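Local coordinates for alginate lyase (Bacteroides ovatus, PDB 3NNB), which probably cleaves the polysaccharide alginate by beta-elimination, at residues Ser170-Ile175 and Thr231-Tyr236; Met142-Thr147 and Lys196-Gln201; Lys106-Leu111 and Asp176-Met181; Asn99-Met104 and Ile166-Phe171. All blocks are in the same frame, centred on the assembly; numbering follows the deposited sequence. Where two conformers were deposited one is given.

Three of the four contacts meet on helix 171-180 or the turn leading into it. Contact 4 holds that turn against helix 98-118, contact 1 sets the first part of the helix on helix 221-236, and contact 3 returns its last part to helix 98-118; contacts 1 and 4 share Ser-170 and Phe-171. Contact 2 lies further out, its centre about 17 Å from that of the chain, and touches contacts 1 and 4 partly through aromatic rings: Phe-199 CZ is 3.6 Å from Phe-171 CD2. The bound sodium ion, held by Glu-182, Ser-184 and Phe-187, lies near contact 3, about 7 Å from the side chain of Met-181 and about 11 Å from that of Tyr-236 in contact 1.

Contact 1 (Ser170-Ile175 and Thr231-Tyr236); sequences SFTEMI and TAYALY
Ile-175 is the central apolar side chain, its branches set between Tyr-233 and Tyr-236, about one helical turn apart. CD1 meets the Tyr-233 ring obliquely, 3.4 Å from CD1 of that ring. CG2 comes within 3.4 Å of Tyr-236 CD1, while CG1 lies over one face of the Tyr-236 ring, displaced toward its rim. CG1 is anti to the carbonyl carbon (chi1 -80°) and CG2 anti to the backbone N; this splits the branches, CG2 going to Tyr-236 and CD1, beyond CG1, chiefly to Tyr-233. A smaller apolar meeting, Thr-172 CG2 to Ala-232 CB at 3.9 Å, lies where the backbones come nearest.

Two polar ends bond within their own parts of the chain. Tyr-233 OH reaches 3.3 Å from Phe-171 CB, yet its hydrogen bond goes to Gln-229; Thr-172 OG1 bonds to the carbonyl of Tyr-169. No hydrogen bond joins the two segments, and all six touching residues are buried.

The short helical segments run roughly parallel, at 29°, their axes 9.8 Å apart, consistent with the (alpha/alpha) toroid expected of the six-hairpin clan. Helix 189-208 lies beside both, while helix 98-118 borders helix 171-180 and helices 240-258 and 274-293 border helix 221-236.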
# COMPACT_ATOMS: atom_id res chain seq x y z
N SER A 170 -2.45 -2.05 0.72
CA SER A 170 -2.50 -1.49 2.07
C SER A 170 -2.47 -2.53 3.21
O SER A 170 -2.19 -2.16 4.36
CB SER A 170 -3.70 -0.56 2.26
OG SER A 170 -4.91 -1.27 2.25
N PHE A 171 -2.67 -3.82 2.90
CA PHE A 171 -2.53 -4.84 3.91
C PHE A 171 -1.09 -4.91 4.44
O PHE A 171 -0.85 -5.36 5.56
CB PHE A 171 -2.97 -6.21 3.39
CG PHE A 171 -4.45 -6.39 3.24
CD1 PHE A 171 -5.39 -5.38 3.48
CD2 PHE A 171 -4.92 -7.62 2.80
CE1 PHE A 171 -6.77 -5.64 3.33
CE2 PHE A 171 -6.27 -7.85 2.66
CZ PHE A 171 -7.19 -6.86 2.93
N THR A 172 -0.14 -4.45 3.64
CA THR A 172 1.27 -4.41 4.08
C THR A 172 1.41 -3.56 5.34
O THR A 172 2.06 -3.97 6.32
CB THR A 172 2.21 -3.94 2.97
OG1 THR A 172 1.86 -2.62 2.54
CG2 THR A 172 2.26 -5.00 1.81
N GLU A 173 0.77 -2.40 5.34
CA GLU A 173 0.75 -1.50 6.46
C GLU A 173 -0.21 -1.97 7.57
O GLU A 173 0.12 -1.91 8.74
CB GLU A 173 0.34 -0.09 5.97
CG GLU A 173 0.31 0.92 7.03
CD GLU A 173 0.10 2.36 6.51
OE1 GLU A 173 -0.23 2.50 5.33
OE2 GLU A 173 0.20 3.29 7.36
N MSE A 174 -1.40 -2.44 7.18
CA MSE A 174 -2.35 -2.99 8.14
C MSE A 174 -1.74 -4.05 9.06
O MSE A 174 -2.03 -4.09 10.24
CB MSE A 174 -3.55 -3.56 7.40
CG MSE A 174 -4.70 -3.83 8.33
SE MSE A 174 -6.17 -4.79 7.51
CE MSE A 174 -5.28 -6.47 7.39
N ILE A 175 -0.87 -4.89 8.50
CA ILE A 175 -0.24 -5.94 9.27
C ILE A 175 0.61 -5.31 10.39
O ILE A 175 0.58 -5.79 11.52
CB ILE A 175 0.62 -6.86 8.39
CG1 ILE A 175 -0.31 -7.87 7.68
CG2 ILE A 175 1.74 -7.54 9.23
CD1 ILE A 175 0.37 -8.60 6.48
N THR A 231 6.40 -10.60 0.18
CA THR A 231 7.44 -10.56 1.23
C THR A 231 6.80 -10.25 2.58
O THR A 231 7.04 -10.94 3.57
CB THR A 231 8.52 -9.58 0.88
OG1 THR A 231 9.13 -9.97 -0.36
CG2 THR A 231 9.62 -9.55 1.97
N ALA A 232 5.98 -9.20 2.63
CA ALA A 232 5.34 -8.81 3.87
C ALA A 232 4.42 -9.93 4.41
O ALA A 232 4.39 -10.19 5.62
CB ALA A 232 4.51 -7.54 3.66
N TYR A 233 3.63 -10.56 3.52
CA TYR A 233 2.66 -11.58 3.98
C TYR A 233 3.41 -12.84 4.39
O TYR A 233 3.03 -13.49 5.37
CB TYR A 233 1.59 -11.87 2.93
CG TYR A 233 0.89 -10.61 2.45
CD1 TYR A 233 0.87 -9.47 3.21
CD2 TYR A 233 0.29 -10.55 1.19
CE1 TYR A 233 0.27 -8.28 2.72
CE2 TYR A 233 -0.33 -9.44 0.74
CZ TYR A 233 -0.32 -8.28 1.48
OH TYR A 233 -0.85 -7.11 0.97
N ALA A 234 4.50 -13.14 3.69
CA ALA A 234 5.36 -14.27 4.09
C ALA A 234 5.89 -14.05 5.50
O ALA A 234 5.85 -14.97 6.34
CB ALA A 234 6.54 -14.45 3.06
N LEU A 235 6.37 -12.84 5.81
CA LEU A 235 6.94 -12.57 7.14
C LEU A 235 5.85 -12.67 8.19
O LEU A 235 6.08 -13.26 9.25
CB LEU A 235 7.61 -11.19 7.22
CG LEU A 235 8.94 -11.13 6.48
CD1 LEU A 235 9.42 -9.68 6.33
CD2 LEU A 235 10.00 -11.95 7.28
N TYR A 236 4.66 -12.13 7.91
CA TYR A 236 3.59 -12.14 8.91
C TYR A 236 3.16 -13.58 9.28
O TYR A 236 2.80 -13.85 10.42
CB TYR A 236 2.36 -11.36 8.42
CG TYR A 236 1.27 -11.24 9.44
CD1 TYR A 236 1.50 -10.64 10.68
CD2 TYR A 236 -0.00 -11.73 9.19
CE1 TYR A 236 0.49 -10.53 11.65
CE2 TYR A 236 -0.99 -11.68 10.17
CZ TYR A 236 -0.75 -11.05 11.38
OH TYR A 236 -1.75 -10.91 12.36

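Contact 2 (Met142-Thr147 and Lys196-Gln201); sequences MNPHLT and KEWFTQ
Trp-198 has CG anti to the backbone N (chi1 -167°), which carries its indole from helix 189-208 to the loop at Met-142; the side chain of Met-142, here selenomethionine and extended beyond CG (chi2 -179°), brings CE to the benzene part of the indole, 4.0 Å from CZ2. The indole N-H makes the one hydrogen bond across the contact: NE1 gives to Met-142 O at 2.8 Å, almost straight at 175°. The acceptor lies in the ring plane, while the donor is tilted from the carbonyl plane. Pro-144 sits over one indole face, its CB 3.7 Å from the centroid of the five-membered ring and near the normal, a CH-pi contact. Pro-144 is the centre of an inverse gamma turn, closed by His-145 N to Asn-143 O at 2.9 Å, and this tight bend in the loop between helix 121-136 and strand 148-151 presents the proline to the helix. An alanine in place of Trp-198 would probably leave Met-142 O without its indole donor and open a gap beside Pro-144. The proline ring also rests on exposed Gln-201, CG 3.5 Å from its CB. Phe-135 of helix 121-136 meets the indole edge-to-face, and Asn-143 ND2 bonds to Asp-62 and Asp-59.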
# COMPACT_ATOMS: atom_id res chain seq x y z
N MSE A 142 -14.36 -12.39 3.85
CA MSE A 142 -13.78 -12.42 2.51
C MSE A 142 -12.92 -13.68 2.36
O MSE A 142 -12.07 -13.95 3.18
CB MSE A 142 -12.94 -11.18 2.25
CG MSE A 142 -12.22 -11.19 0.93
SE MSE A 142 -11.13 -9.61 0.65
CE MSE A 142 -9.81 -10.39 -0.54
N ASN A 143 -13.15 -14.45 1.30
CA ASN A 143 -12.27 -15.59 0.98
C ASN A 143 -10.85 -15.11 0.67
O ASN A 143 -10.67 -14.03 0.10
CB ASN A 143 -12.86 -16.45 -0.12
CG ASN A 143 -14.15 -17.09 0.29
OD1 ASN A 143 -14.35 -17.43 1.46
ND2 ASN A 143 -15.06 -17.27 -0.68
N PRO A 144 -9.84 -15.92 1.02
CA PRO A 144 -8.46 -15.45 0.87
C PRO A 144 -7.88 -15.68 -0.55
O PRO A 144 -6.95 -16.47 -0.73
CB PRO A 144 -7.70 -16.25 1.94
CG PRO A 144 -8.46 -17.50 2.02
CD PRO A 144 -9.90 -17.13 1.86
N HIS A 145 -8.45 -14.95 -1.51
CA HIS A 145 -7.98 -14.94 -2.90
C HIS A 145 -8.58 -13.75 -3.62
O HIS A 145 -9.54 -13.15 -3.16
CB HIS A 145 -8.37 -16.21 -3.64
CG HIS A 145 -9.84 -16.34 -3.88
ND1 HIS A 145 -10.47 -15.78 -4.98
CD2 HIS A 145 -10.80 -16.96 -3.17
CE1 HIS A 145 -11.75 -16.06 -4.94
NE2 HIS A 145 -11.98 -16.77 -3.84
N LEU A 146 -7.98 -13.40 -4.75
CA LEU A 146 -8.45 -12.29 -5.57
C LEU A 146 -8.65 -12.76 -7.03
O LEU A 146 -8.35 -12.06 -7.98
CB LEU A 146 -7.47 -11.09 -5.47
CG LEU A 146 -7.62 -10.28 -4.17
CD1 LEU A 146 -6.72 -10.90 -3.11
CD2 LEU A 146 -7.26 -8.83 -4.37
N THR A 147 -9.28 -13.94 -7.20
CA THR A 147 -9.63 -14.41 -8.53
C THR A 147 -10.50 -13.42 -9.30
O THR A 147 -10.38 -13.33 -10.54
CB THR A 147 -10.29 -15.82 -8.44
OG1 THR A 147 -9.35 -16.68 -7.80
CG2 THR A 147 -10.65 -16.36 -9.86
N LYS A 196 -3.39 -14.83 10.83
CA LYS A 196 -2.23 -15.50 10.22
C LYS A 196 -2.70 -16.63 9.28
O LYS A 196 -2.09 -16.84 8.23
CB LYS A 196 -1.30 -16.04 11.29
CG LYS A 196 -0.58 -14.94 12.02
CD LYS A 196 0.27 -15.44 13.20
CE LYS A 196 1.55 -16.14 12.77
NZ LYS A 196 1.31 -17.53 12.29
N GLU A 197 -3.76 -17.34 9.64
CA GLU A 197 -4.30 -18.41 8.79
C GLU A 197 -4.88 -17.84 7.48
O GLU A 197 -4.66 -18.39 6.42
CB GLU A 197 -5.35 -19.25 9.53
CG GLU A 197 -4.72 -20.24 10.53
CD GLU A 197 -5.72 -21.09 11.30
OE1 GLU A 197 -6.93 -20.90 11.14
OE2 GLU A 197 -5.27 -21.96 12.08
N TRP A 198 -5.58 -16.71 7.57
CA TRP A 198 -6.08 -16.04 6.35
C TRP A 198 -4.93 -15.65 5.42
O TRP A 198 -4.95 -15.97 4.23
CB TRP A 198 -6.93 -14.82 6.72
CG TRP A 198 -7.72 -14.28 5.56
CD1 TRP A 198 -9.04 -14.55 5.30
CD2 TRP A 198 -7.30 -13.34 4.57
NE1 TRP A 198 -9.45 -13.88 4.20
CE2 TRP A 198 -8.41 -13.13 3.72
CE3 TRP A 198 -6.12 -12.65 4.32
CZ2 TRP A 198 -8.37 -12.28 2.64
CZ3 TRP A 198 -6.08 -11.81 3.24
CH2 TRP A 198 -7.20 -11.63 2.42
N PHE A 199 -3.90 -14.99 5.97
CA PHE A 199 -2.77 -14.55 5.16
C PHE A 199 -1.98 -15.77 4.65
O PHE A 199 -1.39 -15.70 3.60
CB PHE A 199 -1.88 -13.55 5.91
CG PHE A 199 -2.37 -12.14 5.79
CD1 PHE A 199 -2.09 -11.39 4.64
CD2 PHE A 199 -3.22 -11.57 6.77
CE1 PHE A 199 -2.58 -10.13 4.49
CE2 PHE A 199 -3.71 -10.30 6.60
CZ PHE A 199 -3.39 -9.57 5.45
N THR A 200 -1.95 -16.87 5.39
CA THR A 200 -1.24 -18.10 4.94
C THR A 200 -1.93 -18.61 3.68
O THR A 200 -1.27 -18.95 2.71
CB THR A 200 -1.23 -19.18 6.02
OG1 THR A 200 -0.44 -18.75 7.16
CG2 THR A 200 -0.71 -20.49 5.47
N GLN A 201 -3.28 -18.64 3.70
CA GLN A 201 -4.06 -19.05 2.56
C GLN A 201 -3.92 -18.11 1.38
O GLN A 201 -3.79 -18.53 0.24
CB GLN A 201 -5.50 -19.23 2.92
CG GLN A 201 -5.73 -20.45 3.78
CD GLN A 201 -7.21 -20.58 4.12
OE1 GLN A 201 -7.70 -19.95 5.03
NE2 GLN A 201 -7.92 -21.39 3.37

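Contact 3 (Lys106-Leu111 and Asp176-Met181); sequences KAVTTL and DAMTLM
Ala-177 and Thr-109 form the tight part of this contact: the methyl CB of Ala-177 sits 3.7 Å from Thr-109 CA, directly against the helix backbone, and their CA atoms are only 5.2 Å apart. The small alanine probably permits the close approach; the axes of the two short helical segments are 8.6 Å apart at closest, at 38° to each other. Thr-109 CB points away, and its OG1, beside the backbone N (chi1 -67°), turns back to bond with the carbonyl of Ser-105 one turn earlier on its own helix.

The looser part lies to one side, where longer side chains bridge the spread between the helices. Val-108 CG1 meets the terminal methyl CE of Met-181 at 3.9 Å, the two side chains crossing at about a right angle, and stands 4.4 Å from Met-178 CG. Met-181, like Met-178 a selenomethionine, bends at chi3 (-85°) to bring CE there; it also touches Ala-127 of helix 121-136. No hydrogen bond crosses, and every touching residue is buried, so even this side does not face solvent.

Neighbouring helices packed side by side are consistent with the (alpha/alpha) toroid of this clan. Here they lie next to the sodium site: Met-181 O bonds to Ser-184 OG, from one of the ion's ligands.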
# COMPACT_ATOMS: atom_id res chain seq x y z
N LYS A 106 -8.02 1.07 6.20
CA LYS A 106 -7.69 2.37 6.78
C LYS A 106 -8.12 2.45 8.23
O LYS A 106 -7.40 2.97 9.08
CB LYS A 106 -8.29 3.50 5.98
CG LYS A 106 -7.62 3.67 4.65
CD LYS A 106 -8.15 4.93 3.94
CE LYS A 106 -9.33 4.67 3.06
NZ LYS A 106 -9.43 5.75 2.03
N ALA A 107 -9.31 1.94 8.52
CA ALA A 107 -9.83 1.97 9.91
C ALA A 107 -8.99 1.13 10.86
O ALA A 107 -8.69 1.55 11.97
CB ALA A 107 -11.32 1.51 9.94
N VAL A 108 -8.60 -0.06 10.44
CA VAL A 108 -7.82 -0.93 11.29
C VAL A 108 -6.46 -0.32 11.54
O VAL A 108 -5.94 -0.37 12.66
CB VAL A 108 -7.70 -2.33 10.66
CG1 VAL A 108 -6.61 -3.14 11.35
CG2 VAL A 108 -9.11 -3.06 10.73
N THR A 109 -5.89 0.29 10.49
CA THR A 109 -4.59 0.98 10.59
C THR A 109 -4.69 2.17 11.57
O THR A 109 -3.86 2.31 12.49
CB THR A 109 -4.02 1.34 9.21
OG1 THR A 109 -3.70 0.11 8.53
CG2 THR A 109 -2.77 2.20 9.32
N THR A 110 -5.69 3.02 11.38
CA THR A 110 -5.94 4.15 12.27
C THR A 110 -6.09 3.68 13.73
O THR A 110 -5.49 4.26 14.67
CB THR A 110 -7.23 4.89 11.83
OG1 THR A 110 -7.02 5.45 10.52
CG2 THR A 110 -7.63 6.00 12.80
N LEU A 111 -6.94 2.67 13.94
CA LEU A 111 -7.24 2.17 15.27
C LEU A 111 -6.05 1.52 15.94
O LEU A 111 -5.84 1.71 17.13
CB LEU A 111 -8.45 1.23 15.26
CG LEU A 111 -9.76 2.01 14.91
CD1 LEU A 111 -10.84 1.00 14.38
CD2 LEU A 111 -10.30 2.88 16.11
N ASP A 176 1.33 -4.24 10.08
CA ASP A 176 2.10 -3.54 11.12
C ASP A 176 1.18 -2.99 12.21
O ASP A 176 1.52 -3.08 13.43
CB ASP A 176 2.98 -2.43 10.56
CG ASP A 176 4.23 -2.95 9.88
OD1 ASP A 176 4.51 -4.17 9.93
OD2 ASP A 176 4.91 -2.11 9.29
N ALA A 177 0.03 -2.46 11.83
CA ALA A 177 -0.94 -1.95 12.82
C ALA A 177 -1.46 -3.09 13.69
O ALA A 177 -1.64 -2.91 14.89
CB ALA A 177 -2.08 -1.21 12.11
N MSE A 178 -1.69 -4.28 13.11
CA MSE A 178 -2.09 -5.47 13.89
C MSE A 178 -0.99 -5.87 14.89
O MSE A 178 -1.25 -6.11 16.09
CB MSE A 178 -2.49 -6.65 13.02
CG MSE A 178 -3.70 -6.33 12.15
SE MSE A 178 -4.51 -7.89 11.35
CE MSE A 178 -3.04 -8.40 10.25
N THR A 179 0.25 -5.87 14.42
CA THR A 179 1.39 -6.16 15.28
C THR A 179 1.42 -5.24 16.49
O THR A 179 1.64 -5.69 17.63
CB THR A 179 2.73 -6.16 14.50
OG1 THR A 179 2.70 -7.16 13.48
CG2 THR A 179 3.93 -6.39 15.43
N LEU A 180 1.21 -3.95 16.23
CA LEU A 180 1.21 -2.88 17.25
C LEU A 180 0.11 -3.06 18.32
O LEU A 180 0.25 -2.57 19.45
CB LEU A 180 1.13 -1.51 16.59
CG LEU A 180 2.34 -1.02 15.81
CD1 LEU A 180 1.99 0.30 15.13
CD2 LEU A 180 3.60 -0.92 16.69
N MSE A 181 -0.96 -3.76 17.96
CA MSE A 181 -2.09 -4.09 18.83
C MSE A 181 -2.08 -5.44 19.52
O MSE A 181 -3.02 -5.75 20.25
CB MSE A 181 -3.39 -4.10 17.97
CG MSE A 181 -3.94 -2.84 17.74
SE MSE A 181 -5.65 -3.27 16.85
CE MSE A 181 -5.11 -3.45 14.96

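Contact 4 (Asn99-Met104 and Ile166-Phe171); sequences NKLGDM and IDIYSF
The Phe-171 ring meets Leu-101 and Met-104 obliquely with its CE1 and CZ atoms, and Ile-168 CB of its own turn lies 3.8 Å above one face, displaced toward the rim. The turn is a type I beta turn from Ile-168 to Phe-171, closed by Phe-171 N to Ile-168 O, and it leads into helix 171-180 of what is probably an (alpha/alpha) toroid, packing on helix 98-118. Leu-101 and the ring cross at about a right angle, with CD1 of the leucine 3.8 Å from Phe-171 CZ. Leu-101 CD1 also lies 3.7 Å from Ile-168 CG2, so that one methyl touches both ends of the turn. An alanine at Leu-101 would probably open a gap between the helix and the turn, leaving Ile-168 CG2 and the Phe-171 ring without their shared neighbour.

Met-104, a selenomethionine, folds at chi2 and chi3 (-77° and -60°), bringing its terminal methyl back to the ring, CE to Phe-171 CE1 3.7 Å. Trp-134 and Phe-135 of helix 121-136 touch Met-104 beyond the two segments. Asp-167 has its carboxylate bonded to Tyr-63, Ser-65 and Gln-150, while the second leucine methyl packs against its backbone carbonyl: Leu-101 CD2 stands 3.6 Å from Asp-167 O.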
# COMPACT_ATOMS: atom_id res chain seq x y z
N ASN A 99 -13.82 -0.09 -2.30
CA ASN A 99 -13.91 1.01 -1.31
C ASN A 99 -14.24 0.53 0.09
O ASN A 99 -13.76 1.10 1.05
CB ASN A 99 -14.85 2.12 -1.79
CG ASN A 99 -14.26 2.90 -3.00
OD1 ASN A 99 -13.05 2.87 -3.24
ND2 ASN A 99 -15.13 3.61 -3.76
N LYS A 100 -15.01 -0.53 0.21
CA LYS A 100 -15.26 -1.14 1.51
C LYS A 100 -13.96 -1.72 2.08
O LYS A 100 -13.65 -1.52 3.26
CB LYS A 100 -16.34 -2.22 1.46
CG LYS A 100 -17.78 -1.83 1.04
CD LYS A 100 -18.32 -0.66 1.74
CE LYS A 100 -19.88 -0.56 1.56
NZ LYS A 100 -20.66 -1.15 2.74
N LEU A 101 -13.19 -2.42 1.25
CA LEU A 101 -11.91 -2.94 1.68
C LEU A 101 -11.00 -1.78 2.14
O LEU A 101 -10.31 -1.91 3.17
CB LEU A 101 -11.26 -3.77 0.55
CG LEU A 101 -9.94 -4.48 0.97
CD1 LEU A 101 -9.80 -5.86 0.33
CD2 LEU A 101 -8.77 -3.55 0.62
N GLY A 102 -10.95 -0.71 1.33
CA GLY A 102 -10.16 0.46 1.68
C GLY A 102 -10.57 1.04 3.02
O GLY A 102 -9.72 1.42 3.84
N ASP A 103 -11.88 1.20 3.22
CA ASP A 103 -12.39 1.80 4.47
C ASP A 103 -11.97 0.93 5.66
O ASP A 103 -11.58 1.46 6.71
CB ASP A 103 -13.91 1.88 4.47
CG ASP A 103 -14.45 2.99 3.60
OD1 ASP A 103 -13.70 3.89 3.19
OD2 ASP A 103 -15.66 2.90 3.32
N MSE A 104 -12.10 -0.39 5.50
CA MSE A 104 -11.74 -1.35 6.55
C MSE A 104 -10.26 -1.27 6.87
O MSE A 104 -9.86 -1.13 8.02
CB MSE A 104 -12.16 -2.77 6.12
CG MSE A 104 -11.88 -3.92 7.15
SE MSE A 104 -10.03 -4.46 7.21
CE MSE A 104 -9.81 -5.02 5.38
N ILE A 166 -3.17 -5.27 -6.69
CA ILE A 166 -2.83 -3.96 -6.14
C ILE A 166 -3.89 -3.49 -5.13
O ILE A 166 -3.59 -2.67 -4.27
CB ILE A 166 -2.56 -2.91 -7.28
CG1 ILE A 166 -1.62 -1.78 -6.81
CG2 ILE A 166 -3.89 -2.28 -7.82
CD1 ILE A 166 -0.19 -2.21 -6.56
N ASP A 167 -5.13 -3.97 -5.28
CA ASP A 167 -6.23 -3.53 -4.40
C ASP A 167 -5.91 -3.71 -2.92
O ASP A 167 -6.41 -2.96 -2.08
CB ASP A 167 -7.53 -4.29 -4.69
CG ASP A 167 -8.16 -3.95 -6.05
OD1 ASP A 167 -7.50 -3.31 -6.89
OD2 ASP A 167 -9.31 -4.40 -6.29
N ILE A 168 -5.13 -4.75 -2.58
CA ILE A 168 -4.87 -5.08 -1.19
C ILE A 168 -3.51 -4.64 -0.71
O ILE A 168 -3.05 -5.06 0.33
CB ILE A 168 -5.05 -6.61 -0.91
CG1 ILE A 168 -4.17 -7.51 -1.79
CG2 ILE A 168 -6.54 -6.96 -1.00
CD1 ILE A 168 -3.92 -8.93 -1.14
N TYR A 169 -2.83 -3.79 -1.50
CA TYR A 169 -1.47 -3.38 -1.13
C TYR A 169 -1.41 -2.78 0.30
O TYR A 169 -0.42 -2.99 1.01
CB TYR A 169 -0.90 -2.38 -2.12
CG TYR A 169 0.58 -2.10 -1.87
CD1 TYR A 169 1.54 -2.91 -2.45
CD2 TYR A 169 0.99 -1.08 -1.02
CE1 TYR A 169 2.88 -2.71 -2.20
CE2 TYR A 169 2.34 -0.87 -0.77
CZ TYR A 169 3.28 -1.70 -1.37
OH TYR A 169 4.63 -1.48 -1.09
N SER A 170 -2.45 -2.05 0.72
CA SER A 170 -2.50 -1.49 2.07
C SER A 170 -2.47 -2.53 3.21
O SER A 170 -2.19 -2.16 4.36
CB SER A 170 -3.70 -0.56 2.26
OG SER A 170 -4.91 -1.27 2.25
N PHE A 171 -2.67 -3.82 2.90
CA PHE A 171 -2.53 -4.84 3.91
C PHE A 171 -1.09 -4.91 4.44
O PHE A 171 -0.85 -5.36 5.56
CB PHE A 171 -2.97 -6.21 3.39
CG PHE A 171 -4.45 -6.39 3.24
CD1 PHE A 171 -5.39 -5.38 3.48
CD2 PHE A 171 -4.92 -7.62 2.80
CE1 PHE A 171 -6.77 -5.64 3.33
CE2 PHE A 171 -6.27 -7.85 2.66
CZ PHE A 171 -7.19 -6.86 2.93